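Local coordinates for DinB-like domain-containing protein (Enterococcus faecalis, PDB 3CEX) that is of unknown function but belongs to the DinB superfamily, whose members form four-helix bundles that often carry a metal site, at residues K5-S10 with D123-E128; E19-T24 with G160-T165; S43-M48 with A97-A102. One frame throughout, in Å; residues are numbered along the deposited sequence. Where two conformers were deposited one is given.

Overall arrangement
The three contacts are spread along a helical bundle of the DinB type. Contact 1 lies at one end, its centre about 20 Å from the centre of the chain. Contact 3 lies on the opposite side of that centre, its own centre about 32 Å from that of contact 1. Contacts 1 and 2 share helix 8-25, with centres about 26 Å apart, and both touch the second subunit. Contacts 2 and 3 are neighbours, with centres about 13 Å apart. They meet where Phe21 and Glu22 pack on Met48, and where Ala162 packs on Val44 and Leu47. A bound acetic acid near Val163 and a glycerol near Trp46 probably come from the crystallisation liquor.

Contact 1. Residues K5-S10 with D123-E128; sequences KVTQLS and DQIKEE
Thr7 and Ile125 meet methyl to methyl, with Thr7 CG2 3.7 Å from Ile125 CG2. The two side chains cross at about a right angle. Only this branch of Ile125 touches the threonine, and the CG1 branch runs off in another direction. Val6 meets the flank of Glu127, again nearly at a right angle. Its CG1 lies 3.8 Å from Glu127 OE2, and its CG2 is 4.1 Å from Glu127 CG. Lys5 reaches the end of helix 104-124, its CE 3.3 Å from Asp123 O. The lysine chain is bent at chi2, 117°, and runs straight beyond it. Its NZ and the carboxylate of Asp123 carry opposite charges but are not in contact.

A water joins the two segments between Thr7 and Asp123. It donates to Thr7 OG1 at 2.8 Å and to Asp123 OD1 at 2.6 Å. With chi1 at 59°, the threonine turns OG1 to the water and CG2 to the isoleucine. The same hydroxyl is also hydrogen-bonded to Leu122 O, just before Asp123.

The contact lies at one end of the DinB-type helical bundle. It joins the turn just ahead of helix 8-25 to the end of helix 104-124 and the chain after it. This is a type I beta turn from Lys5 to Gln8, and Gln8 N donates to Lys5 O across it at 3.2 Å. The turn brings Lys5, Val6 and Thr7 to face 123-128.

The second subunit also reaches this end of the bundle. Glu127 OE1 is hydrogen-bonded to Met4 N of that subunit, while Glu127 OE2 is the oxygen beside Val6.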
loop_
_atom_site.group_PDB
_atom_site.type_symbol
_atom_site.label_atom_id
_atom_site.label_comp_id
_atom_site.label_asym_id
_atom_site.label_seq_id
_atom_site.Cartn_x
_atom_site.Cartn_y
_atom_site.Cartn_z
ATOM N N LYS A 5 4.231 -21.141 5.429
ATOM C CA LYS A 5 3.783 -20.343 6.540
ATOM C C LYS A 5 2.611 -19.430 6.126
ATOM O O LYS A 5 2.586 -18.918 4.991
ATOM C CB LYS A 5 4.943 -19.491 7.073
ATOM C CG LYS A 5 5.623 -20.047 8.311
ATOM C CD LYS A 5 7.070 -20.408 8.111
ATOM C CE LYS A 5 7.686 -20.715 9.480
ATOM N NZ LYS A 5 9.141 -20.944 9.365
ATOM N N VAL A 6 1.663 -19.229 7.054
ATOM C CA VAL A 6 0.501 -18.366 6.814
ATOM C C VAL A 6 0.890 -16.861 6.683
ATOM O O VAL A 6 0.120 -16.039 6.172
ATOM C CB VAL A 6 -0.634 -18.611 7.871
ATOM C CG1 VAL A 6 -1.032 -20.113 7.920
ATOM C CG2 VAL A 6 -0.222 -18.117 9.246
ATOM N N THR A 7 2.090 -16.525 7.127
ATOM C CA THR A 7 2.629 -15.183 7.043
ATOM C C THR A 7 3.563 -14.958 5.823
ATOM O O THR A 7 4.064 -13.849 5.634
ATOM C CB THR A 7 3.436 -14.870 8.331
ATOM O OG1 THR A 7 4.497 -15.824 8.469
ATOM C CG2 THR A 7 2.509 -14.893 9.625
ATOM N N GLN A 8 3.831 -15.988 5.019
ATOM C CA GLN A 8 4.824 -15.840 3.925
ATOM C C GLN A 8 4.390 -14.800 2.880
ATOM O O GLN A 8 5.195 -13.934 2.469
ATOM C CB GLN A 8 5.149 -17.178 3.231
ATOM C CG GLN A 8 5.884 -16.993 1.873
ATOM C CD GLN A 8 6.521 -18.263 1.325
ATOM O OE1 GLN A 8 6.597 -19.283 2.005
ATOM N NE2 GLN A 8 6.968 -18.203 0.072
ATOM N N LEU A 9 3.150 -14.868 2.427
ATOM C CA LEU A 9 2.689 -13.863 1.456
ATOM C C LEU A 9 2.733 -12.407 1.995
ATOM O O LEU A 9 3.095 -11.491 1.239
ATOM C CB LEU A 9 1.322 -14.217 0.844
ATOM C CG LEU A 9 1.187 -15.495 -0.003
ATOM C CD1 LEU A 9 -0.233 -15.667 -0.553
ATOM C CD2 LEU A 9 2.184 -15.484 -1.122
ATOM N N SER A 10 2.398 -12.198 3.271
ATOM C CA SER A 10 2.539 -10.859 3.909
ATOM C C SER A 10 3.972 -10.382 3.906
ATOM O O SER A 10 4.253 -9.197 3.670
ATOM C CB SER A 10 2.029 -10.869 5.363
ATOM O OG SER A 10 0.661 -11.229 5.415
ATOM N N ASP A 123 8.234 -14.912 10.580
ATOM C CA ASP A 123 8.735 -16.265 10.378
ATOM C C ASP A 123 8.653 -17.130 11.631
ATOM O O ASP A 123 8.709 -18.361 11.535
ATOM C CB ASP A 123 10.172 -16.201 9.888
ATOM C CG ASP A 123 10.275 -15.745 8.447
ATOM O OD1 ASP A 123 9.284 -15.972 7.688
ATOM O OD2 ASP A 123 11.336 -15.145 8.070
ATOM N N GLN A 124 8.555 -16.500 12.799
ATOM C CA GLN A 124 8.574 -17.239 14.063
ATOM C C GLN A 124 7.222 -17.280 14.778
ATOM O O GLN A 124 7.010 -18.129 15.635
ATOM C CB GLN A 124 9.672 -16.699 14.983
ATOM C CG GLN A 124 11.072 -16.888 14.395
ATOM C CD GLN A 124 12.167 -16.272 15.254
ATOM O OE1 GLN A 124 12.875 -15.359 14.814
ATOM N NE2 GLN A 124 12.316 -16.767 16.478
ATOM N N ILE A 125 6.300 -16.396 14.418
ATOM C CA ILE A 125 4.980 -16.428 15.022
ATOM C C ILE A 125 4.309 -17.774 14.688
ATOM O O ILE A 125 4.371 -18.223 13.547
ATOM C CB ILE A 125 4.115 -15.221 14.568
ATOM C CG1 ILE A 125 2.924 -15.011 15.512
ATOM C CG2 ILE A 125 3.656 -15.386 13.155
ATOM C CD1 ILE A 125 3.335 -14.770 16.976
ATOM N N LYS A 126 3.720 -18.421 15.700
ATOM C CA LYS A 126 2.896 -19.626 15.518
ATOM C C LYS A 126 1.462 -19.243 15.198
ATOM O O LYS A 126 0.948 -18.228 15.676
ATOM C CB LYS A 126 2.959 -20.545 16.760
ATOM C CG LYS A 126 4.195 -21.443 16.759
ATOM C CD LYS A 126 4.612 -21.915 18.153
ATOM C CE LYS A 126 5.591 -20.940 18.851
ATOM N NZ LYS A 126 6.592 -20.274 17.907
ATOM N N GLU A 127 0.836 -20.051 14.361
ATOM C CA GLU A 127 -0.467 -19.745 13.816
ATOM C C GLU A 127 -1.540 -19.640 14.917
ATOM O O GLU A 127 -2.504 -18.898 14.788
ATOM C CB GLU A 127 -0.810 -20.830 12.801
ATOM C CG GLU A 127 -2.067 -20.615 11.981
ATOM C CD GLU A 127 -2.560 -21.922 11.368
ATOM O OE1 GLU A 127 -3.767 -22.257 11.552
ATOM O OE2 GLU A 127 -1.717 -22.617 10.733
ATOM N N GLU A 128 -1.360 -20.398 15.992
ATOM C CA GLU A 128 -2.268 -20.366 17.135
ATOM C C GLU A 128 -2.220 -19.013 17.880
ATOM O O GLU A 128 -3.208 -18.590 18.483
ATOM C CB GLU A 128 -1.940 -21.513 18.090
ATOM C CG GLU A 128 -2.321 -22.898 17.543
ATOM C CD GLU A 128 -1.403 -23.442 16.406
ATOM O OE1 GLU A 128 -0.361 -22.806 16.067
ATOM O OE2 GLU A 128 -1.743 -24.519 15.850
HETATM O O HOH W 1 6.848 -15.537 7.030
#

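Contact 2. Residues E19-T24 with G160-T165; sequences ERFEET and GQAVYT
Arg20 lays the aliphatic part of its side chain over Val163, with CD 3.9 Å and CG 4.0 Å from Val163 CG2. The two side chains cross obliquely. This is helix-to-helix packing in the DinB-type bundle, between helix 8-25 and helix 144-170. The local axes run nearly parallel, at 14°, and approach to 9.3 Å. Arg20 CD also meets the backbone of the second helix, 4.0 Å from Gly160 N.

The guanidinium group is held by other partners. Arg20 NH2 forms a salt bridge with Asp153 of the second subunit, and NH1 is hydrogen-bonded to Ser159. The arginine therefore packs within its own chain and also ties the two subunits together.

The CD1-CE1 side of the Phe21 ring meets the Ala162 methyl at a slant, with Phe21 CE1 3.8 Å from Ala162 CB. The ring also touches Met48 and Thr51 of helix 44-62. With Thr24 OG1 at chi1 -85°, its CG2 is directed to Ala162 O, 3.8 Å away. Thr24 OG1, hydrogen-bonded to Arg166 NH2, rests 3.8 Å from Val163 CG2.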
loop_
_atom_site.group_PDB
_atom_site.type_symbol
_atom_site.label_atom_id
_atom_site.label_comp_id
_atom_site.label_asym_id
_atom_site.label_seq_id
_atom_site.Cartn_x
_atom_site.Cartn_y
_atom_site.Cartn_z
ATOM N N GLU A 19 11.284 -2.358 -1.409
ATOM C CA GLU A 19 11.825 -2.090 -2.754
ATOM C C GLU A 19 11.330 -0.760 -3.344
ATOM O O GLU A 19 12.106 0.007 -3.942
ATOM C CB GLU A 19 11.497 -3.288 -3.703
ATOM C CG GLU A 19 12.223 -4.551 -3.244
ATOM C CD GLU A 19 11.711 -5.917 -3.797
ATOM O OE1 GLU A 19 10.615 -6.006 -4.423
ATOM O OE2 GLU A 19 12.460 -6.938 -3.600
ATOM N N ARG A 20 10.050 -0.462 -3.179
ATOM C CA ARG A 20 9.521 0.801 -3.703
ATOM C C ARG A 20 10.151 2.040 -3.029
ATOM O O ARG A 20 10.496 2.979 -3.696
ATOM C CB ARG A 20 8.010 0.844 -3.543
ATOM C CG ARG A 20 7.327 2.127 -4.035
ATOM C CD ARG A 20 5.823 1.979 -4.072
ATOM N NE ARG A 20 5.429 0.954 -5.033
ATOM C CZ ARG A 20 4.862 -0.220 -4.732
ATOM N NH1 ARG A 20 4.555 -0.551 -3.491
ATOM N NH2 ARG A 20 4.559 -1.042 -5.696
ATOM N N PHE A 21 10.279 2.024 -1.707
ATOM C CA PHE A 21 10.935 3.115 -0.991
ATOM C C PHE A 21 12.396 3.304 -1.499
ATOM O O PHE A 21 12.830 4.431 -1.750
ATOM C CB PHE A 21 10.944 2.824 0.510
ATOM C CG PHE A 21 9.727 3.300 1.260
ATOM C CD1 PHE A 21 9.447 4.645 1.365
ATOM C CD2 PHE A 21 8.934 2.418 1.954
ATOM C CE1 PHE A 21 8.327 5.095 2.076
ATOM C CE2 PHE A 21 7.854 2.872 2.652
ATOM C CZ PHE A 21 7.564 4.229 2.704
ATOM N N GLU A 22 13.147 2.210 -1.631
ATOM C CA GLU A 22 14.511 2.305 -2.139
ATOM C C GLU A 22 14.599 2.846 -3.591
ATOM O O GLU A 22 15.472 3.649 -3.877
ATOM C CB GLU A 22 15.240 0.960 -2.013
ATOM C CG GLU A 22 15.583 0.522 -0.588
ATOM C CD GLU A 22 16.352 1.567 0.281
ATOM O OE1 GLU A 22 17.253 2.271 -0.213
ATOM O OE2 GLU A 22 16.029 1.665 1.483
ATOM N N GLU A 23 13.717 2.424 -4.494
ATOM C CA GLU A 23 13.725 2.914 -5.875
ATOM C C GLU A 23 13.397 4.402 -5.934
ATOM O O GLU A 23 13.928 5.121 -6.767
ATOM C CB GLU A 23 12.697 2.188 -6.757
ATOM C CG GLU A 23 12.948 0.724 -6.937
ATOM C CD GLU A 23 11.780 -0.060 -7.585
ATOM O OE1 GLU A 23 10.598 0.405 -7.565
ATOM O OE2 GLU A 23 12.065 -1.159 -8.110
ATOM N N THR A 24 12.489 4.852 -5.079
ATOM C CA THR A 24 12.147 6.264 -5.001
ATOM C C THR A 24 13.313 7.113 -4.457
ATOM O O THR A 24 13.708 8.097 -5.079
ATOM C CB THR A 24 10.815 6.454 -4.196
ATOM O OG1 THR A 24 9.722 6.272 -5.088
ATOM C CG2 THR A 24 10.701 7.813 -3.571
ATOM N N GLY A 160 3.445 3.907 -1.518
ATOM C CA GLY A 160 2.703 4.566 -2.571
ATOM C C GLY A 160 2.716 6.063 -2.427
ATOM O O GLY A 160 2.905 6.785 -3.412
ATOM N N GLN A 161 2.511 6.544 -1.200
ATOM C CA GLN A 161 2.553 8.007 -0.976
ATOM C C GLN A 161 3.923 8.575 -1.310
ATOM O O GLN A 161 4.041 9.680 -1.822
ATOM C CB GLN A 161 2.129 8.327 0.483
ATOM C CG GLN A 161 0.655 8.090 0.733
ATOM C CD GLN A 161 0.223 8.251 2.193
ATOM O OE1 GLN A 161 1.069 8.362 3.083
ATOM N NE2 GLN A 161 -1.102 8.301 2.430
ATOM N N ALA A 162 4.982 7.835 -1.015
ATOM C CA ALA A 162 6.363 8.311 -1.319
ATOM C C ALA A 162 6.585 8.578 -2.795
ATOM O O ALA A 162 7.280 9.522 -3.158
ATOM C CB ALA A 162 7.408 7.319 -0.806
ATOM N N VAL A 163 5.989 7.752 -3.649
ATOM C CA VAL A 163 6.034 7.978 -5.102
ATOM C C VAL A 163 5.430 9.318 -5.495
ATOM O O VAL A 163 5.995 10.054 -6.305
ATOM C CB VAL A 163 5.295 6.869 -5.829
ATOM C CG1 VAL A 163 5.152 7.197 -7.305
ATOM C CG2 VAL A 163 6.015 5.518 -5.609
ATOM N N TYR A 164 4.284 9.637 -4.895
ATOM C CA TYR A 164 3.596 10.908 -5.136
ATOM C C TYR A 164 4.391 12.115 -4.642
ATOM O O TYR A 164 4.511 13.100 -5.350
ATOM C CB TYR A 164 2.141 10.828 -4.588
ATOM C CG TYR A 164 1.128 10.337 -5.620
ATOM C CD1 TYR A 164 1.511 9.563 -6.704
ATOM C CD2 TYR A 164 -0.209 10.656 -5.520
ATOM C CE1 TYR A 164 0.594 9.147 -7.676
ATOM C CE2 TYR A 164 -1.111 10.256 -6.481
ATOM C CZ TYR A 164 -0.697 9.489 -7.557
ATOM O OH TYR A 164 -1.597 9.073 -8.526
ATOM N N THR A 165 4.908 12.057 -3.424
ATOM C CA THR A 165 5.744 13.140 -2.935
ATOM C C THR A 165 6.946 13.359 -3.862
ATOM O O THR A 165 7.327 14.490 -4.153
ATOM C CB THR A 165 6.290 12.828 -1.553
ATOM O OG1 THR A 165 5.215 12.821 -0.613
ATOM C CG2 THR A 165 7.330 13.903 -1.140
#

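Contact 3. Residues S43-M48 with A97-A102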
loop_
_atom_site.group_PDB
_atom_site.type_symbol
_atom_site.label_atom_id
_atom_site.label_comp_id
_atom_site.label_asym_id
_atom_site.label_seq_id
_atom_site.Cartn_x
_atom_site.Cartn_y
_atom_site.Cartn_z
ATOM N N SER A 43 7.325 14.555 3.454
ATOM C CA SER A 43 8.559 14.292 2.716
ATOM C C SER A 43 8.807 12.814 2.600
ATOM O O SER A 43 8.285 12.028 3.401
ATOM C CB SER A 43 9.756 14.945 3.419
ATOM O OG SER A 43 10.069 14.346 4.663
ATOM N N VAL A 44 9.601 12.431 1.610
ATOM C CA VAL A 44 10.046 11.030 1.496
ATOM C C VAL A 44 10.851 10.636 2.730
ATOM O O VAL A 44 10.678 9.545 3.246
ATOM C CB VAL A 44 10.814 10.755 0.179
ATOM C CG1 VAL A 44 11.437 9.351 0.151
ATOM C CG2 VAL A 44 9.871 10.928 -1.002
ATOM N N THR A 45 11.671 11.537 3.249
ATOM C CA THR A 45 12.406 11.255 4.493
ATOM C C THR A 45 11.433 10.934 5.637
ATOM O O THR A 45 11.601 9.907 6.328
ATOM C CB THR A 45 13.298 12.410 4.922
ATOM O OG1 THR A 45 14.365 12.565 3.991
ATOM C CG2 THR A 45 13.898 12.153 6.331
ATOM N N TRP A 46 10.399 11.761 5.820
ATOM C CA TRP A 46 9.395 11.470 6.884
ATOM C C TRP A 46 8.702 10.115 6.673
ATOM O O TRP A 46 8.537 9.338 7.608
ATOM C CB TRP A 46 8.352 12.575 6.969
ATOM C CG TRP A 46 7.433 12.473 8.190
ATOM C CD1 TRP A 46 7.553 13.186 9.347
ATOM C CD2 TRP A 46 6.286 11.617 8.369
ATOM N NE1 TRP A 46 6.571 12.847 10.221
ATOM C CE2 TRP A 46 5.776 11.879 9.664
ATOM C CE3 TRP A 46 5.634 10.668 7.565
ATOM C CZ2 TRP A 46 4.632 11.225 10.180
ATOM C CZ3 TRP A 46 4.505 9.998 8.085
ATOM C CH2 TRP A 46 4.028 10.274 9.384
ATOM N N LEU A 47 8.294 9.845 5.426
ATOM C CA LEU A 47 7.583 8.597 5.090
ATOM C C LEU A 47 8.413 7.351 5.355
ATOM O O LEU A 47 7.914 6.366 5.898
ATOM C CB LEU A 47 7.123 8.624 3.621
ATOM C CG LEU A 47 5.991 9.622 3.384
ATOM C CD1 LEU A 47 5.813 9.955 1.906
ATOM C CD2 LEU A 47 4.652 9.053 3.997
HETATM N N MSE A 48 9.678 7.385 4.965
HETATM C CA MSE A 48 10.580 6.239 5.198
HETATM C C MSE A 48 10.940 6.078 6.659
HETATM O O MSE A 48 10.939 4.991 7.158
HETATM C CB MSE A 48 11.872 6.394 4.405
HETATM C CG MSE A 48 11.763 5.900 3.072
HETATM SE SE MSE A 48 13.432 5.811 2.077
HETATM C CE MSE A 48 14.220 4.121 2.522
ATOM N N ALA A 97 8.150 18.490 9.600
ATOM C CA ALA A 97 9.250 19.145 8.884
ATOM C C ALA A 97 10.600 18.974 9.576
ATOM O O ALA A 97 11.624 19.216 8.968
ATOM C CB ALA A 97 8.956 20.638 8.713
ATOM N N LYS A 98 10.595 18.585 10.848
ATOM C CA LYS A 98 11.814 18.370 11.592
ATOM C C LYS A 98 12.375 16.967 11.393
ATOM O O LYS A 98 13.471 16.669 11.877
ATOM C CB LYS A 98 11.585 18.619 13.088
ATOM C CG LYS A 98 11.340 20.084 13.411
ATOM C CD LYS A 98 11.390 20.317 14.911
ATOM C CE LYS A 98 10.422 21.403 15.394
ATOM N NZ LYS A 98 11.122 22.570 15.926
ATOM N N VAL A 99 11.632 16.095 10.711
ATOM C CA VAL A 99 12.176 14.784 10.410
ATOM C C VAL A 99 12.962 14.927 9.106
ATOM O O VAL A 99 12.407 14.881 8.012
ATOM C CB VAL A 99 11.111 13.698 10.336
ATOM C CG1 VAL A 99 11.780 12.353 9.987
ATOM C CG2 VAL A 99 10.319 13.608 11.684
ATOM N N VAL A 100 14.260 15.184 9.259
ATOM C CA VAL A 100 15.183 15.368 8.155
ATOM C C VAL A 100 16.463 14.609 8.498
ATOM O O VAL A 100 16.755 14.396 9.674
ATOM C CB VAL A 100 15.490 16.878 7.883
ATOM C CG1 VAL A 100 14.228 17.592 7.430
ATOM C CG2 VAL A 100 16.110 17.581 9.126
ATOM N N VAL A 101 17.204 14.188 7.472
ATOM C CA VAL A 101 18.450 13.446 7.673
ATOM C C VAL A 101 19.613 14.115 6.942
ATOM O O VAL A 101 19.426 14.828 5.936
ATOM C CB VAL A 101 18.345 11.973 7.186
ATOM C CG1 VAL A 101 17.413 11.148 8.083
ATOM C CG2 VAL A 101 17.896 11.919 5.720
ATOM N N ALA A 102 20.824 13.857 7.441
ATOM C CA ALA A 102 22.048 14.374 6.822
ATOM C C ALA A 102 22.438 13.595 5.555
ATOM O O ALA A 102 22.992 14.174 4.618
ATOM C CB ALA A 102 23.196 14.377 7.847
HETATM O O HOH W 2 10.341 16.075 6.764
#
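A chi1 of -170° sends the Trp46 indole alongside Val99. In Val99, chi1 179° places CG1 opposite the backbone N and leaves CG2 on the side that meets the indole. Val99 CG2 approaches the five-membered ring obliquely, 3.6 Å from Trp46 CD1. The other branch, Val99 CG1, is turned back to the helix and lies 4.0 Å from Trp46 CA. Both branches of the valine lie on the same side of Trp46, one by the indole and one by the backbone.

Thr45 faces the next part of the loop. Its CG2 is 3.5 Å from Val99 O and also touches Val100 CA. Thr45 and Val101 lie alongside, pointing opposite ways, with Thr45 OG1 4.0 Å from Val101 CG2. That hydroxyl is hydrogen-bonded to Asn34 OD1, and Asn34 ND2 is bonded to Val101 O, so one asparagine links both sides of the contact.

Within the DinB-type bundle, this contact sets the N-terminal end of helix 44-62 against the loop between helices 93-96 and 104-124. Ser43 is the N-cap of helix 44-62. Its OG accepts from Trp46 N at 2.9 Å, with a nearly straight N-H...O angle of 163°. A water lies within hydrogen-bonding distance of both Ser43 OG and Val99 O, 2.7 Å from each, and bridges the capping residue to the loop.

The indole is also held from beyond the two segments. Trp46 NE1 is hydrogen-bonded to His91 ND1, and the ring stacks with His50, meets Trp49 edge-to-face and makes a cation-pi contact with Lys42.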